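PDB 1TWI: diaminopimelate decarboxylase from Methanocaldococcus jannaschii, which catalyses the pyridoxal-phosphate-dependent decarboxylation of meso-diaminopimelate to L-lysine, the last step of lysine biosynthesis, and works as a homodimer. Local coordinates for residues A[48-53]-A[263-268]; A[52-57]-A[274-279]; A[157-162]-A[226-231]; A[239-244]-A[281-286]. All coordinates share one frame; numbering follows the deposited sequence.

Interaction 1: A[48-53]-A[263-268]; sequences IEAFKR and TQKDLA
Two neighbouring outer helices of the pyridoxal-binding alpha/beta barrel, 37-58 and 264-276, meet where Ala50 and Phe51 face Ala268. Over these short segments the axes run nearly parallel, 16° apart, and approach to 8.4 Å, a spacing consistent with the small Ala50 and Ala268 at the interface. Ala50 CB sits 3.6 Å from Gln264 O, over the first turn of the second helix, and lies 4.1 Å from Ala268 CB, which is 3.3 Å from Ala50 O. The Phe51 ring lies flat beneath Ala268: the methyl carbon CB stands 3.4 Å from the ring centroid and 9° off its normal, a CH-pi contact over the centre of the face. Phe51 reaches this place because CG lies beside the backbone N, anti to the carbonyl carbon (chi1 -74°). At the ring edge, Phe51 CZ meets Leu267 CG at 3.8 Å, in the ring plane. Further inward Phe51 stacks with Phe62 and touches Leu287 and Leu289 of strand 286-289; Leu267 also touches Leu289, so both helices meet that strand. Thr263 and Asp266 form a capping box at the start of helix 264-276. The two segments hold together by apolar contact, methyl and ring against methyl and backbone.

Interaction 2: A[52-57]-A[274-279]; sequences KRWEEE and TMLKYK
The indole of Trp54 meets Met275 and Leu276 with the far rim of its six-membered ring, and both come to it obliquely. Met275 SD stands 4.5 Å from the centroid of that ring and 29° off its normal, a Met-aromatic contact. The chain of Met275 bends at its last torsion (chi3 77°), which carries the methyl back to the rim, with Met275 CE 3.8 Å from Trp54 CH2. Leu276 and the indole run past one another antiparallel, with Leu276 CD2 4.1 Å from Trp54 CZ3. The other flat group, the Arg53 guanidinium, has the carboxylate of Glu57 at its edge: Arg53 NE gives Glu57 OE2 a 2.9 Å salt-bridge bond, close to the guanidinium plane but 47° out of the carboxylate plane. Leu276 CD1 reaches this pair, 3.4 Å from Glu57 OE1 and 3.9 Å from Arg53 NH2, so one methyl branch packs against charged groups and the other against the indole. Arg53 NH2 is also bonded to Asn273 OD1, one turn before the leucine, which helps fix the guanidinium. Trp54 NE1 is satisfied by Pro285 O. Here the C-terminal part of helix 37-58 is joined to Met275 and Leu276 near the end of helix 264-276, distant from the cofactor site, an arrangement of adjacent outer helices typical of an alpha/beta barrel.

Interaction 3: A[157-162]-A[226-231]; sequences FRINPN and RKVMDF
Lys227, on the outer helix 219-237 of the alpha/beta barrel, packs against Pro161 and Asn162, the link that follows strand 153-160. Lys227 CB lies 3.6 Å from Pro161 CB. The chain then turns sharply (chi2 -66°), so CG and CD pass along the Asn162 carbonyl, and Lys227 CD comes to 3.4 Å from Asn162 O. CE continues past the same oxygen, and a second bend (chi4 77°) brings the ammonium group back to it. Lys227 NZ gives Asn162 O a 3.3 Å hydrogen bond, tilted 22° from the carbonyl plane. This nitrogen also forms a salt bridge with Glu223 OE2, one turn earlier on the helix, so the ammonium group, held chiefly by Glu223, probably shares its charge with the loop carbonyl as well. Deeper in, the contact is apolar. Pro161 and Val228 run alongside each other in the same sense, with Pro161 CG 4.1 Å from Val228 CG2. Ile159 points from the strand into the layer between barrel wall and helix; its CD1 meets Phe231 CD2 obliquely at 3.7 Å and Val228 CG1 at 4.2 Å. Phe231 also packs on Ala189 and Ile193, which extends this layer to the neighbouring helix 188-198. The adjacent strand residue Arg158 touches the pyridoxal phosphate and packs on Cys358 of the second subunit, so the strand links this layer to the active site. Between the two backbones one water is held by Lys227 O at 2.7 Å, to which it donates, and by Asn162 N at 3.2 Å, from which it accepts.

Interaction 4: A[239-244]-A[281-286]; sequences GIEIED and KVEMPN
Asp244 and Asn286 both carry CG beside the backbone N and anti to the carbonyl carbon (chi1 -66° and -60°); the parallel bridge puts both side chains on one face of the sheet, and these torsions bring carboxylate and amide together there. Asn286 ND2 gives Asp244 OD1 a 3.0 Å hydrogen bond, nearly straight and close to the amide plane. Next to it Asn286 N bonds to Glu243 O at 2.9 Å. These bonds mark the start of parallel pairing between strands 244-246 and 286-289 of the pyridoxal-binding alpha/beta barrel, where the loops after two outer helices run into the wall. Pro285 CB packs 3.4 Å from Glu243 O just before the bridge. Asp244 OD2 also forms a salt bridge with Arg129, and Asn286 OD1 accepts from Glu61 N. Before the strands begin, one water donates to both Ile242 O and Glu283 O, and another accepts from Glu283 N and donates to Glu241 OE2. At the exposed end Glu241 OE2 and Glu283 OE1 come within 3.0 Å, two acceptors with carboxylate planes 84° apart; the closeness may raise the pKa of one, although Glu241 also has a weak, long ion pair with Lys236.

All four contacts belong to the pyridoxal-binding barrel domain. Interactions 1 and 2 follow one another along the same pair of helices, 37-58 and 264-276, with centres about 12 Å apart. Interaction 2 touches interaction 4, where Trp54 CH2 lies 3.8 Å from Met284 SD, and interaction 3, as Tyr278 OH probably bonds to Asp230 OD1 (2.8 Å). Interactions 3 and 4 meet through Met229 CE and Met284 CE, 3.9 Å apart. Interaction 1 touches neither of these two. The cofactor is nearest in interaction 3, through Arg158; in interaction 1 the Leu267 side chain is about 9 Å from it, whereas interaction 2 lies away from the cofactor and substrate sites.

Interaction 1: A[48-53]-A[263-268]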
# COMPACT_ATOMS: atom_id res chain seq x y z
N ILE A 48 -23.71 -2.97 -20.70
CA ILE A 48 -24.81 -3.82 -21.17
C ILE A 48 -25.33 -3.32 -22.50
O ILE A 48 -25.58 -4.08 -23.40
CB ILE A 48 -25.96 -3.85 -20.15
CG1 ILE A 48 -25.41 -4.44 -18.82
CG2 ILE A 48 -27.18 -4.66 -20.72
CD1 ILE A 48 -24.85 -5.90 -18.96
N GLU A 49 -25.52 -2.01 -22.60
CA GLU A 49 -26.05 -1.44 -23.81
C GLU A 49 -25.07 -1.61 -24.99
O GLU A 49 -25.46 -1.95 -26.12
CB GLU A 49 -26.36 0.04 -23.59
CG GLU A 49 -26.92 0.68 -24.81
CD GLU A 49 -28.40 0.34 -25.06
OE1 GLU A 49 -28.88 0.77 -26.12
OE2 GLU A 49 -29.05 -0.32 -24.19
N ALA A 50 -23.79 -1.41 -24.69
CA ALA A 50 -22.80 -1.54 -25.72
C ALA A 50 -22.62 -2.98 -26.20
O ALA A 50 -22.41 -3.21 -27.39
CB ALA A 50 -21.48 -0.98 -25.24
N PHE A 51 -22.71 -3.95 -25.29
CA PHE A 51 -22.45 -5.32 -25.70
C PHE A 51 -23.68 -6.23 -25.93
O PHE A 51 -23.51 -7.36 -26.28
CB PHE A 51 -21.47 -6.01 -24.72
CG PHE A 51 -20.03 -5.56 -24.87
CD1 PHE A 51 -19.15 -6.27 -25.67
CD2 PHE A 51 -19.58 -4.41 -24.23
CE1 PHE A 51 -17.83 -5.84 -25.84
CE2 PHE A 51 -18.24 -3.95 -24.38
CZ PHE A 51 -17.36 -4.67 -25.19
N LYS A 52 -24.91 -5.74 -25.78
CA LYS A 52 -26.06 -6.64 -25.98
C LYS A 52 -26.12 -7.16 -27.42
O LYS A 52 -26.74 -8.16 -27.70
CB LYS A 52 -27.37 -5.93 -25.62
CG LYS A 52 -27.66 -4.73 -26.49
CD LYS A 52 -29.03 -4.18 -26.10
CE LYS A 52 -29.27 -2.78 -26.60
NZ LYS A 52 -30.42 -2.19 -25.78
N ARG A 53 -25.50 -6.44 -28.32
CA ARG A 53 -25.43 -6.89 -29.68
C ARG A 53 -24.84 -8.34 -29.75
O ARG A 53 -25.20 -9.14 -30.63
CB ARG A 53 -24.52 -5.93 -30.47
CG ARG A 53 -24.23 -6.38 -31.85
CD ARG A 53 -23.38 -5.37 -32.60
NE ARG A 53 -22.98 -5.92 -33.89
CZ ARG A 53 -21.85 -5.58 -34.50
NH1 ARG A 53 -21.05 -4.68 -33.93
NH2 ARG A 53 -21.51 -6.14 -35.64
N THR A 263 -14.96 4.67 -25.16
CA THR A 263 -16.03 4.24 -24.25
C THR A 263 -16.32 2.78 -24.43
O THR A 263 -15.77 2.12 -25.30
CB THR A 263 -17.38 4.93 -24.58
OG1 THR A 263 -17.79 4.55 -25.91
CG2 THR A 263 -17.25 6.45 -24.49
N GLN A 264 -17.28 2.30 -23.66
CA GLN A 264 -17.70 0.91 -23.74
C GLN A 264 -18.17 0.61 -25.16
O GLN A 264 -17.95 -0.49 -25.69
CB GLN A 264 -18.83 0.62 -22.73
CG GLN A 264 -18.37 0.61 -21.25
CD GLN A 264 -18.43 1.99 -20.58
OE1 GLN A 264 -18.26 3.02 -21.22
NE2 GLN A 264 -18.65 2.00 -19.26
N LYS A 265 -18.88 1.56 -25.75
CA LYS A 265 -19.36 1.40 -27.14
C LYS A 265 -18.22 1.21 -28.09
O LYS A 265 -18.30 0.35 -28.99
CB LYS A 265 -20.17 2.63 -27.61
CG LYS A 265 -21.47 2.79 -26.87
CD LYS A 265 -22.42 3.92 -27.45
CE LYS A 265 -23.81 3.82 -26.83
NZ LYS A 265 -24.75 4.85 -27.41
N ASP A 266 -17.17 2.01 -27.93
CA ASP A 266 -15.98 1.87 -28.79
C ASP A 266 -15.34 0.47 -28.60
O ASP A 266 -14.92 -0.20 -29.57
CB ASP A 266 -14.91 2.92 -28.48
CG ASP A 266 -15.37 4.33 -28.80
OD1 ASP A 266 -15.96 4.49 -29.89
OD2 ASP A 266 -15.15 5.24 -27.97
N LEU A 267 -15.28 0.03 -27.35
CA LEU A 267 -14.73 -1.28 -27.04
C LEU A 267 -15.54 -2.41 -27.71
O LEU A 267 -14.97 -3.32 -28.29
CB LEU A 267 -14.71 -1.50 -25.53
CG LEU A 267 -14.02 -2.82 -25.11
CD1 LEU A 267 -12.48 -2.73 -25.41
CD2 LEU A 267 -14.26 -2.98 -23.55
N ALA A 268 -16.87 -2.34 -27.65
CA ALA A 268 -17.72 -3.36 -28.23
C ALA A 268 -17.65 -3.35 -29.75
O ALA A 268 -17.61 -4.40 -30.36
CB ALA A 268 -19.15 -3.17 -27.79

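Interaction 2: A[52-57]-A[274-279]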
# COMPACT_ATOMS: atom_id res chain seq x y z
N LYS A 52 -24.91 -5.74 -25.78
CA LYS A 52 -26.06 -6.64 -25.98
C LYS A 52 -26.12 -7.16 -27.42
O LYS A 52 -26.74 -8.16 -27.70
CB LYS A 52 -27.37 -5.93 -25.62
CG LYS A 52 -27.66 -4.73 -26.49
CD LYS A 52 -29.03 -4.18 -26.10
CE LYS A 52 -29.27 -2.78 -26.60
NZ LYS A 52 -30.42 -2.19 -25.78
N ARG A 53 -25.50 -6.44 -28.32
CA ARG A 53 -25.43 -6.89 -29.68
C ARG A 53 -24.84 -8.34 -29.75
O ARG A 53 -25.20 -9.14 -30.63
CB ARG A 53 -24.52 -5.93 -30.47
CG ARG A 53 -24.23 -6.38 -31.85
CD ARG A 53 -23.38 -5.37 -32.60
NE ARG A 53 -22.98 -5.92 -33.89
CZ ARG A 53 -21.85 -5.58 -34.50
NH1 ARG A 53 -21.05 -4.68 -33.93
NH2 ARG A 53 -21.51 -6.14 -35.64
N TRP A 54 -23.89 -8.66 -28.88
CA TRP A 54 -23.30 -10.01 -28.91
C TRP A 54 -24.38 -11.08 -28.80
O TRP A 54 -24.48 -12.00 -29.63
CB TRP A 54 -22.28 -10.23 -27.76
CG TRP A 54 -21.60 -11.55 -27.93
CD1 TRP A 54 -21.69 -12.67 -27.12
CD2 TRP A 54 -20.70 -11.87 -28.97
NE1 TRP A 54 -20.86 -13.68 -27.62
CE2 TRP A 54 -20.25 -13.19 -28.76
CE3 TRP A 54 -20.21 -11.16 -30.09
CZ2 TRP A 54 -19.34 -13.82 -29.62
CZ3 TRP A 54 -19.31 -11.78 -30.94
CH2 TRP A 54 -18.88 -13.09 -30.70
N GLU A 55 -25.21 -10.97 -27.77
CA GLU A 55 -26.30 -11.95 -27.55
C GLU A 55 -27.31 -11.88 -28.68
O GLU A 55 -27.82 -12.89 -29.12
CB GLU A 55 -27.05 -11.70 -26.21
CG GLU A 55 -28.55 -12.24 -26.12
CD GLU A 55 -29.70 -11.14 -25.84
OE1 GLU A 55 -30.63 -10.95 -26.69
OE2 GLU A 55 -29.68 -10.47 -24.77
N GLU A 56 -27.60 -10.66 -29.15
CA GLU A 56 -28.57 -10.47 -30.23
C GLU A 56 -28.17 -11.16 -31.50
O GLU A 56 -28.99 -11.78 -32.18
CB GLU A 56 -28.74 -8.98 -30.54
CG GLU A 56 -29.38 -8.19 -29.41
CD GLU A 56 -29.36 -6.70 -29.63
OE1 GLU A 56 -28.67 -6.21 -30.58
OE2 GLU A 56 -30.02 -6.00 -28.81
N GLU A 57 -26.90 -11.04 -31.85
CA GLU A 57 -26.45 -11.62 -33.11
C GLU A 57 -25.96 -13.05 -33.11
O GLU A 57 -26.02 -13.69 -34.15
CB GLU A 57 -25.38 -10.73 -33.73
CG GLU A 57 -25.97 -9.65 -34.69
CD GLU A 57 -24.90 -8.74 -35.23
OE1 GLU A 57 -23.87 -9.30 -35.68
OE2 GLU A 57 -25.05 -7.49 -35.21
N THR A 274 -14.40 -7.75 -34.49
CA THR A 274 -13.24 -8.58 -34.69
C THR A 274 -13.63 -10.04 -34.54
O THR A 274 -13.31 -10.86 -35.41
CB THR A 274 -12.08 -8.26 -33.73
OG1 THR A 274 -11.56 -6.98 -34.05
CG2 THR A 274 -10.93 -9.29 -33.92
N MET A 275 -14.32 -10.39 -33.45
CA MET A 275 -14.70 -11.80 -33.25
C MET A 275 -15.59 -12.36 -34.37
O MET A 275 -15.46 -13.54 -34.72
CB MET A 275 -15.43 -12.01 -31.90
CG MET A 275 -14.52 -11.74 -30.67
SD MET A 275 -15.43 -11.84 -29.16
CE MET A 275 -15.50 -13.65 -29.08
N LEU A 276 -16.50 -11.54 -34.92
CA LEU A 276 -17.38 -12.05 -35.99
C LEU A 276 -16.65 -12.40 -37.30
O LEU A 276 -17.20 -13.09 -38.12
CB LEU A 276 -18.52 -11.09 -36.28
CG LEU A 276 -19.54 -10.98 -35.14
CD1 LEU A 276 -20.56 -9.90 -35.51
CD2 LEU A 276 -20.26 -12.30 -34.94
N LYS A 277 -15.41 -11.94 -37.48
CA LYS A 277 -14.61 -12.29 -38.65
C LYS A 277 -14.32 -13.78 -38.65
O LYS A 277 -13.97 -14.36 -39.70
CB LYS A 277 -13.25 -11.59 -38.61
CG LYS A 277 -13.34 -10.08 -38.88
CD LYS A 277 -12.06 -9.34 -38.54
CE LYS A 277 -12.24 -7.89 -38.97
NZ LYS A 277 -10.91 -7.18 -38.99
N TYR A 278 -14.44 -14.40 -37.47
CA TYR A 278 -14.08 -15.83 -37.35
C TYR A 278 -15.21 -16.81 -37.37
O TYR A 278 -14.96 -18.03 -37.22
CB TYR A 278 -13.27 -16.07 -36.05
CG TYR A 278 -12.01 -15.26 -35.95
CD1 TYR A 278 -12.04 -13.90 -35.64
CD2 TYR A 278 -10.76 -15.86 -36.16
CE1 TYR A 278 -10.86 -13.15 -35.55
CE2 TYR A 278 -9.57 -15.12 -36.07
CZ TYR A 278 -9.63 -13.76 -35.77
OH TYR A 278 -8.42 -13.06 -35.71
N LYS A 279 -16.44 -16.30 -37.57
CA LYS A 279 -17.65 -17.11 -37.56
C LYS A 279 -17.73 -18.24 -38.55
O LYS A 279 -18.55 -19.14 -38.39
CB LYS A 279 -18.91 -16.25 -37.71
CG LYS A 279 -19.08 -15.69 -39.11
CD LYS A 279 -20.54 -15.47 -39.41
CE LYS A 279 -20.92 -14.03 -39.52
NZ LYS A 279 -22.26 -13.97 -40.25

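Interaction 3: A[157-162]-A[226-231]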
# COMPACT_ATOMS: atom_id res chain seq x y z
N PHE A 157 -8.50 -21.31 -19.73
CA PHE A 157 -7.07 -21.17 -19.70
C PHE A 157 -6.68 -19.76 -19.99
O PHE A 157 -7.11 -19.19 -21.00
CB PHE A 157 -6.44 -22.13 -20.76
CG PHE A 157 -6.67 -23.57 -20.44
CD1 PHE A 157 -7.92 -24.15 -20.65
CD2 PHE A 157 -5.70 -24.29 -19.77
CE1 PHE A 157 -8.20 -25.44 -20.16
CE2 PHE A 157 -5.97 -25.59 -19.28
CZ PHE A 157 -7.20 -26.15 -19.47
N ARG A 158 -5.88 -19.16 -19.10
CA ARG A 158 -5.44 -17.77 -19.33
C ARG A 158 -4.23 -17.89 -20.26
O ARG A 158 -3.21 -18.46 -19.89
CB ARG A 158 -5.01 -17.09 -18.03
CG ARG A 158 -4.44 -15.70 -18.26
CD ARG A 158 -4.15 -14.94 -16.95
NE ARG A 158 -3.79 -13.54 -17.24
CZ ARG A 158 -3.66 -12.59 -16.32
NH1 ARG A 158 -3.86 -12.88 -15.04
NH2 ARG A 158 -3.34 -11.35 -16.69
N ILE A 159 -4.35 -17.36 -21.46
CA ILE A 159 -3.27 -17.44 -22.44
C ILE A 159 -2.63 -16.09 -22.70
O ILE A 159 -3.26 -15.04 -22.52
CB ILE A 159 -3.83 -17.93 -23.81
CG1 ILE A 159 -4.92 -16.94 -24.32
CG2 ILE A 159 -4.63 -19.25 -23.65
CD1 ILE A 159 -5.55 -17.35 -25.73
N ASN A 160 -1.38 -16.12 -23.17
CA ASN A 160 -0.64 -14.90 -23.54
C ASN A 160 -0.49 -15.05 -25.06
O ASN A 160 0.41 -15.71 -25.53
CB ASN A 160 0.71 -14.94 -22.86
CG ASN A 160 0.55 -14.99 -21.37
OD1 ASN A 160 -0.45 -14.49 -20.86
ND2 ASN A 160 1.53 -15.53 -20.67
N PRO A 161 -1.42 -14.46 -25.81
CA PRO A 161 -1.47 -14.50 -27.29
C PRO A 161 -0.29 -13.83 -27.92
O PRO A 161 0.43 -13.05 -27.28
CB PRO A 161 -2.81 -13.84 -27.61
CG PRO A 161 -2.99 -12.84 -26.51
CD PRO A 161 -2.34 -13.45 -25.26
N ASN A 162 -0.09 -14.16 -29.20
CA ASN A 162 1.04 -13.68 -29.91
C ASN A 162 0.81 -12.25 -30.48
O ASN A 162 0.75 -12.08 -31.69
CB ASN A 162 1.34 -14.70 -31.01
CG ASN A 162 2.75 -14.57 -31.56
OD1 ASN A 162 3.05 -15.09 -32.64
ND2 ASN A 162 3.61 -13.89 -30.81
N ARG A 226 -7.90 -10.23 -31.85
CA ARG A 226 -7.47 -10.97 -33.01
C ARG A 226 -6.60 -12.17 -32.59
O ARG A 226 -6.78 -13.27 -33.08
CB ARG A 226 -6.61 -10.10 -33.91
CG ARG A 226 -7.35 -8.88 -34.56
CD ARG A 226 -6.37 -8.12 -35.47
NE ARG A 226 -7.02 -7.04 -36.22
CZ ARG A 226 -6.38 -6.21 -37.05
NH1 ARG A 226 -5.04 -6.34 -37.21
NH2 ARG A 226 -7.08 -5.30 -37.76
N LYS A 227 -5.64 -11.95 -31.71
CA LYS A 227 -4.72 -13.05 -31.39
C LYS A 227 -5.32 -14.16 -30.52
O LYS A 227 -4.91 -15.34 -30.62
CB LYS A 227 -3.44 -12.46 -30.82
CG LYS A 227 -2.78 -11.47 -31.83
CD LYS A 227 -2.31 -12.28 -33.04
CE LYS A 227 -2.04 -11.38 -34.29
NZ LYS A 227 -0.78 -10.67 -34.19
N VAL A 228 -6.31 -13.78 -29.70
CA VAL A 228 -7.02 -14.76 -28.90
C VAL A 228 -7.88 -15.59 -29.86
O VAL A 228 -7.87 -16.83 -29.82
CB VAL A 228 -7.92 -14.10 -27.82
CG1 VAL A 228 -8.87 -15.17 -27.19
CG2 VAL A 228 -7.03 -13.47 -26.71
N MET A 229 -8.59 -14.94 -30.77
CA MET A 229 -9.39 -15.70 -31.70
C MET A 229 -8.52 -16.56 -32.64
O MET A 229 -8.93 -17.68 -33.03
CB MET A 229 -10.33 -14.74 -32.50
CG MET A 229 -11.47 -14.12 -31.64
SD MET A 229 -12.50 -15.37 -30.76
CE MET A 229 -13.60 -15.96 -32.10
N ASP A 230 -7.35 -16.05 -33.04
CA ASP A 230 -6.47 -16.86 -33.87
C ASP A 230 -6.15 -18.15 -33.10
O ASP A 230 -6.02 -19.23 -33.70
CB ASP A 230 -5.13 -16.16 -34.14
CG ASP A 230 -5.23 -15.01 -35.17
OD1 ASP A 230 -6.26 -14.86 -35.84
OD2 ASP A 230 -4.23 -14.29 -35.29
N PHE A 231 -5.98 -18.05 -31.79
CA PHE A 231 -5.67 -19.26 -31.02
C PHE A 231 -6.90 -20.19 -30.95
O PHE A 231 -6.76 -21.43 -30.94
CB PHE A 231 -5.13 -18.90 -29.60
CG PHE A 231 -4.68 -20.11 -28.80
CD1 PHE A 231 -3.59 -20.85 -29.23
CD2 PHE A 231 -5.39 -20.52 -27.67
CE1 PHE A 231 -3.17 -22.03 -28.53
CE2 PHE A 231 -4.99 -21.71 -26.95
CZ PHE A 231 -3.87 -22.45 -27.41
O HOH W 1 -2.27 -16.04 -30.50

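Interaction 4: A[239-244]-A[281-286]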
# COMPACT_ATOMS: atom_id res chain seq x y z
N GLY A 239 -9.27 -30.14 -33.38
CA GLY A 239 -10.50 -30.81 -32.94
C GLY A 239 -11.00 -30.33 -31.57
O GLY A 239 -11.88 -30.95 -30.95
N ILE A 240 -10.48 -29.19 -31.10
CA ILE A 240 -10.87 -28.68 -29.78
C ILE A 240 -11.81 -27.46 -29.89
O ILE A 240 -11.46 -26.48 -30.56
CB ILE A 240 -9.57 -28.33 -28.97
CG1 ILE A 240 -8.72 -29.61 -28.81
CG2 ILE A 240 -9.93 -27.69 -27.56
CD1 ILE A 240 -7.23 -29.35 -28.36
N GLU A 241 -12.99 -27.52 -29.24
CA GLU A 241 -13.97 -26.44 -29.24
C GLU A 241 -13.96 -25.65 -27.94
O GLU A 241 -13.80 -26.22 -26.85
CB GLU A 241 -15.40 -26.97 -29.46
CG GLU A 241 -15.65 -27.49 -30.86
CD GLU A 241 -17.16 -27.58 -31.15
OE1 GLU A 241 -17.90 -28.14 -30.27
OE2 GLU A 241 -17.61 -27.08 -32.22
N ILE A 242 -14.17 -24.36 -28.08
CA ILE A 242 -14.16 -23.41 -26.95
C ILE A 242 -15.56 -22.80 -26.67
O ILE A 242 -16.11 -22.11 -27.51
CB ILE A 242 -13.12 -22.31 -27.28
CG1 ILE A 242 -11.72 -22.93 -27.29
CG2 ILE A 242 -13.18 -21.16 -26.22
CD1 ILE A 242 -11.36 -23.52 -25.84
N GLU A 243 -16.10 -23.00 -25.47
CA GLU A 243 -17.43 -22.47 -25.14
C GLU A 243 -17.48 -21.00 -24.75
O GLU A 243 -18.46 -20.29 -25.04
CB GLU A 243 -18.06 -23.31 -24.00
CG GLU A 243 -18.30 -24.75 -24.46
CD GLU A 243 -18.60 -25.73 -23.35
OE1 GLU A 243 -19.10 -25.29 -22.28
OE2 GLU A 243 -18.33 -26.96 -23.55
N ASP A 244 -16.40 -20.55 -24.10
CA ASP A 244 -16.29 -19.19 -23.56
C ASP A 244 -15.00 -18.51 -23.98
O ASP A 244 -13.94 -19.13 -23.90
CB ASP A 244 -16.15 -19.16 -22.01
CG ASP A 244 -17.38 -19.64 -21.25
OD1 ASP A 244 -18.48 -19.70 -21.83
OD2 ASP A 244 -17.24 -19.94 -20.01
N LYS A 281 -15.06 -20.12 -39.19
CA LYS A 281 -14.05 -21.10 -38.79
C LYS A 281 -14.36 -21.76 -37.45
O LYS A 281 -13.97 -22.90 -37.20
CB LYS A 281 -12.67 -20.42 -38.70
CG LYS A 281 -12.21 -19.79 -40.01
CD LYS A 281 -10.70 -19.81 -40.13
CE LYS A 281 -10.24 -19.23 -41.48
NZ LYS A 281 -10.19 -17.76 -41.40
N VAL A 282 -15.04 -21.04 -36.57
CA VAL A 282 -15.37 -21.61 -35.27
C VAL A 282 -16.73 -21.11 -34.85
O VAL A 282 -17.21 -20.07 -35.34
CB VAL A 282 -14.33 -21.23 -34.15
CG1 VAL A 282 -12.94 -21.63 -34.58
CG2 VAL A 282 -14.42 -19.70 -33.81
N GLU A 283 -17.40 -21.85 -33.98
CA GLU A 283 -18.68 -21.36 -33.49
C GLU A 283 -18.45 -20.18 -32.57
O GLU A 283 -17.51 -20.17 -31.79
CB GLU A 283 -19.40 -22.48 -32.76
CG GLU A 283 -19.64 -23.67 -33.70
CD GLU A 283 -20.36 -24.80 -33.01
OE1 GLU A 283 -20.16 -25.98 -33.43
OE2 GLU A 283 -21.11 -24.50 -32.05
N MET A 284 -19.30 -19.17 -32.66
CA MET A 284 -19.13 -18.04 -31.79
C MET A 284 -19.38 -18.45 -30.35
O MET A 284 -20.35 -19.13 -30.04
CB MET A 284 -20.04 -16.88 -32.20
CG MET A 284 -19.62 -16.30 -33.56
SD MET A 284 -18.08 -15.38 -33.57
CE MET A 284 -16.90 -16.67 -33.94
N PRO A 285 -18.49 -18.01 -29.44
CA PRO A 285 -18.62 -18.38 -28.01
C PRO A 285 -19.41 -17.40 -27.13
O PRO A 285 -19.85 -16.32 -27.60
CB PRO A 285 -17.17 -18.44 -27.55
CG PRO A 285 -16.56 -17.18 -28.30
CD PRO A 285 -17.21 -17.32 -29.72
N ASN A 286 -19.63 -17.78 -25.87
CA ASN A 286 -20.17 -16.80 -24.93
C ASN A 286 -19.02 -15.82 -24.76
O ASN A 286 -17.87 -16.21 -24.86
CB ASN A 286 -20.49 -17.44 -23.59
CG ASN A 286 -21.48 -18.54 -23.74
OD1 ASN A 286 -22.60 -18.31 -24.22
ND2 ASN A 286 -21.08 -19.76 -23.36
O HOH W 2 -16.23 -24.16 -32.66
O HOH W 3 -15.35 -20.86 -30.02